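Local coordinates for protein homoprotocatechuate 2,3-dioxygenase (Brevibacterium fuscum, PDB 4Z6M) that probably catalyses the iron(II)-dependent ring-opening of homoprotocatechuate by molecular oxygen, as an extradiol dioxygenase with a two-histidine, one-carboxylate metal site, at residues A[184-192]-A[324-332]. The protein carries 1 engineered substitution. Residues are numbered along the deposited sequence; the frame is centred on the assembly and turned at random.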
loop_
_atom_site.group_PDB
_atom_site.type_symbol
_atom_site.label_atom_id
_atom_site.label_comp_id
_atom_site.label_asym_id
_atom_site.label_seq_id
_atom_site.Cartn_x
_atom_site.Cartn_y
_atom_site.Cartn_z
ATOM N N ASP A 184 -13.735 32.462 -15.705
ATOM C CA ASP A 184 -13.886 33.850 -15.314
ATOM C C ASP A 184 -14.888 34.622 -16.176
ATOM O O ASP A 184 -15.019 35.847 -16.017
ATOM C CB ASP A 184 -12.513 34.559 -15.343
ATOM C CG ASP A 184 -11.893 34.674 -16.760
ATOM O OD1 ASP A 184 -12.528 34.313 -17.796
ATOM O OD2 ASP A 184 -10.734 35.151 -16.828
ATOM N N GLU A 185 -15.592 33.911 -17.054
ATOM C CA GLU A 185 -16.590 34.492 -17.950
ATOM C C GLU A 185 -18.002 34.040 -17.608
ATOM O O GLU A 185 -18.928 34.338 -18.337
ATOM C CB GLU A 185 -16.251 34.127 -19.382
ATOM C CG GLU A 185 -15.073 34.909 -19.900
ATOM C CD GLU A 185 -14.544 34.360 -21.191
ATOM O OE1 GLU A 185 -15.254 34.447 -22.214
ATOM O OE2 GLU A 185 -13.421 33.837 -21.175
ATOM N N GLY A 186 -18.149 33.357 -16.481
ATOM C CA GLY A 186 -19.449 32.996 -15.937
ATOM C C GLY A 186 -19.956 31.643 -16.397
ATOM O O GLY A 186 -21.137 31.321 -16.186
ATOM N N THR A 187 -19.088 30.856 -17.028
ATOM C CA THR A 187 -19.493 29.522 -17.505
ATOM C C THR A 187 -19.206 28.478 -16.447
ATOM O O THR A 187 -18.133 28.488 -15.849
ATOM C CB THR A 187 -18.780 29.167 -18.824
ATOM O OG1 THR A 187 -19.143 30.142 -19.810
ATOM C CG2 THR A 187 -19.164 27.754 -19.311
ATOM N N THR A 188 -20.155 27.568 -16.231
ATOM C CA THR A 188 -19.944 26.381 -15.394
ATOM C C THR A 188 -19.774 25.160 -16.290
ATOM O O THR A 188 -20.570 24.948 -17.213
ATOM C CB THR A 188 -21.105 26.183 -14.398
ATOM O OG1 THR A 188 -21.204 27.324 -13.553
ATOM C CG2 THR A 188 -20.893 24.947 -13.543
ATOM N N TYR A 189 -18.732 24.375 -16.017
ATOM C CA TYR A 189 -18.397 23.217 -16.809
ATOM C C TYR A 189 -18.757 21.891 -16.137
ATOM O O TYR A 189 -18.914 20.891 -16.848
ATOM C CB TYR A 189 -16.914 23.221 -17.147
ATOM C CG TYR A 189 -16.524 24.397 -17.993
ATOM C CD1 TYR A 189 -16.181 25.625 -17.427
ATOM C CD2 TYR A 189 -16.547 24.309 -19.383
ATOM C CE1 TYR A 189 -15.843 26.700 -18.238
ATOM C CE2 TYR A 189 -16.203 25.375 -20.176
ATOM C CZ TYR A 189 -15.857 26.579 -19.602
ATOM O OH TYR A 189 -15.533 27.638 -20.412
ATOM N N ALA A 190 -18.846 21.866 -14.800
ATOM C CA ALA A 190 -19.060 20.627 -14.081
ATOM C C ALA A 190 -19.387 20.952 -12.641
ATOM O O ALA A 190 -18.946 21.979 -12.126
ATOM C CB ALA A 190 -17.832 19.747 -14.165
ATOM N N ALA A 191 -20.157 20.090 -12.002
ATOM C CA ALA A 191 -20.472 20.205 -10.591
ATOM C C ALA A 191 -20.620 18.814 -9.989
ATOM O O ALA A 191 -21.030 17.876 -10.673
ATOM C CB ALA A 191 -21.754 20.987 -10.380
ATOM N N TRP A 192 -20.270 18.707 -8.705
ATOM C CA TRP A 192 -20.298 17.461 -7.940
ATOM C C TRP A 192 -21.218 17.649 -6.753
ATOM O O TRP A 192 -21.203 18.690 -6.154
ATOM C CB TRP A 192 -18.880 17.146 -7.451
ATOM C CG TRP A 192 -17.935 16.644 -8.500
ATOM C CD1 TRP A 192 -17.505 15.367 -8.626
ATOM C CD2 TRP A 192 -17.259 17.393 -9.529
ATOM N NE1 TRP A 192 -16.623 15.260 -9.664
ATOM C CE2 TRP A 192 -16.468 16.486 -10.243
ATOM C CE3 TRP A 192 -17.238 18.735 -9.905
ATOM C CZ2 TRP A 192 -15.679 16.864 -11.325
ATOM C CZ3 TRP A 192 -16.433 19.113 -10.955
ATOM C CH2 TRP A 192 -15.676 18.172 -11.671
ATOM N N ARG A 324 -25.073 20.959 -26.133
ATOM C CA ARG A 324 -24.535 22.037 -25.328
ATOM C C ARG A 324 -24.206 23.257 -26.190
ATOM O O ARG A 324 -23.543 23.144 -27.221
ATOM C CB ARG A 324 -23.287 21.565 -24.590
ATOM C CG ARG A 324 -22.619 22.648 -23.741
ATOM C CD ARG A 324 -21.486 22.041 -22.921
ATOM N NE ARG A 324 -20.699 22.983 -22.137
ATOM C CZ ARG A 324 -21.000 23.393 -20.910
ATOM N NH1 ARG A 324 -22.117 23.001 -20.309
ATOM N NH2 ARG A 324 -20.154 24.215 -20.285
ATOM N N THR A 325 -24.629 24.419 -25.716
ATOM C CA THR A 325 -24.273 25.703 -26.344
ATOM C C THR A 325 -23.242 26.506 -25.559
ATOM O O THR A 325 -22.542 27.349 -26.143
ATOM C CB THR A 325 -25.542 26.552 -26.592
ATOM O OG1 THR A 325 -26.242 26.793 -25.367
ATOM C CG2 THR A 325 -26.471 25.839 -27.562
ATOM N N ASP A 326 -23.168 26.268 -24.250
ATOM C CA ASP A 326 -22.081 26.834 -23.430
ATOM C C ASP A 326 -20.726 26.332 -23.946
ATOM O O ASP A 326 -20.638 25.316 -24.653
ATOM C CB ASP A 326 -22.226 26.458 -21.959
ATOM C CG ASP A 326 -23.316 27.220 -21.238
ATOM O OD1 ASP A 326 -23.880 28.190 -21.792
ATOM O OD2 ASP A 326 -23.594 26.827 -20.072
ATOM N N ASP A 327 -19.654 27.035 -23.583
ATOM C CA ASP A 327 -18.321 26.660 -24.030
ATOM C C ASP A 327 -17.951 25.212 -23.618
ATOM O O ASP A 327 -18.406 24.695 -22.582
ATOM C CB ASP A 327 -17.261 27.622 -23.467
ATOM C CG ASP A 327 -17.314 29.018 -24.094
ATOM O OD1 ASP A 327 -18.014 29.232 -25.108
ATOM O OD2 ASP A 327 -16.636 29.916 -23.566
ATOM N N SER A 328 -17.115 24.607 -24.461
ATOM C CA SER A 328 -16.684 23.221 -24.327
ATOM C C SER A 328 -15.410 23.169 -23.508
ATOM O O SER A 328 -14.410 23.804 -23.850
ATOM C CB SER A 328 -16.424 22.620 -25.701
ATOM O OG SER A 328 -15.541 21.513 -25.650
ATOM N N GLU A 329 -15.427 22.388 -22.435
ATOM C CA GLU A 329 -14.219 22.213 -21.621
ATOM C C GLU A 329 -13.040 21.697 -22.458
ATOM O O GLU A 329 -11.911 22.183 -22.311
ATOM C CB GLU A 329 -14.500 21.286 -20.443
ATOM C CG GLU A 329 -13.309 21.183 -19.486
ATOM C CD GLU A 329 -13.634 20.608 -18.123
ATOM O OE1 GLU A 329 -14.781 20.190 -17.888
ATOM O OE2 GLU A 329 -12.712 20.569 -17.273
ATOM N N LEU A 330 -13.283 20.737 -23.348
ATOM C CA LEU A 330 -12.232 20.265 -24.245
ATOM C C LEU A 330 -11.659 21.449 -25.036
ATOM O O LEU A 330 -10.447 21.679 -25.068
ATOM C CB LEU A 330 -12.796 19.225 -25.209
ATOM C CG LEU A 330 -11.803 18.621 -26.231
ATOM C CD1 LEU A 330 -12.295 17.257 -26.705
ATOM C CD2 LEU A 330 -11.533 19.514 -27.440
ATOM N N GLU A 331 -12.542 22.211 -25.686
ATOM C CA GLU A 331 -12.060 23.267 -26.571
ATOM C C GLU A 331 -11.281 24.354 -25.828
ATOM O O GLU A 331 -10.249 24.816 -26.320
ATOM C CB GLU A 331 -13.197 23.883 -27.393
ATOM C CG GLU A 331 -13.832 22.885 -28.367
ATOM C CD GLU A 331 -12.920 22.449 -29.523
ATOM O OE1 GLU A 331 -11.817 23.021 -29.709
ATOM O OE2 GLU A 331 -13.308 21.517 -30.272
ATOM N N VAL A 332 -11.747 24.742 -24.648
ATOM C CA VAL A 332 -11.109 25.861 -23.952
ATOM C C VAL A 332 -9.830 25.462 -23.235
ATOM O O VAL A 332 -9.052 26.345 -22.851
ATOM C CB VAL A 332 -12.070 26.600 -22.998
ATOM C CG1 VAL A 332 -13.322 27.048 -23.731
ATOM C CG2 VAL A 332 -12.430 25.779 -21.769
HETATM O O HOH W 1 -16.975 30.928 -21.036
HETATM O O HOH W 2 -20.362 29.345 -22.204
HETATM O O HOH W 3 -23.137 24.715 -18.297
HETATM O O HOH W 4 -22.699 27.849 -17.578
HETATM O O HOH W 5 -17.216 19.908 -19.006
#
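Tyr189 and Arg324 carry a mixed aromatic and polar contact between the second strand of a beta-hairpin (176-182 and 188-194), with its connecting loop, and a C-terminal loop that runs into a short helix. Strand 188-194 belongs to the iron-bearing module of this two-module vicinal oxygen chelate (glyoxalase-like) fold; 324-332 leads, through the N-cap Ser328, into helix 329-333. The case illustrates how one arginine can join backbone carbonyls from two chain segments. The extended side chain of Arg324 (CG anti to the backbone N, chi1 178°) carries the guanidinium to the strand, where Arg324 NH2 gives a nearly straight bond to Thr188 O (3.2 Å, 170°). NE and NH2 of Arg324 together grip Asp327 O side-on, and both carbonyl oxygens lie in the guanidinium plane, which limits its rotation. Asp326 CB covers one face of the guanidinium.

The Tyr189 ring, its plane 46° from the guanidinium, lies against the loop that precedes the helix, with Tyr189 CE2 3.3 Å from Asp327 O. Val332 CG2 approaches Tyr189 OH at 3.9 Å, while that hydroxyl is hydrogen-bonded to Asp183 OD2. Glu329 OE2 forms salt bridges with Arg292 and Arg293, while Glu329 CB lies 3.8 Å from Tyr189 CD2. Water extends the junction: one molecule accepts from Thr187 OG1 at 2.6 Å and donates to Asp327 OD2 at 2.7 Å.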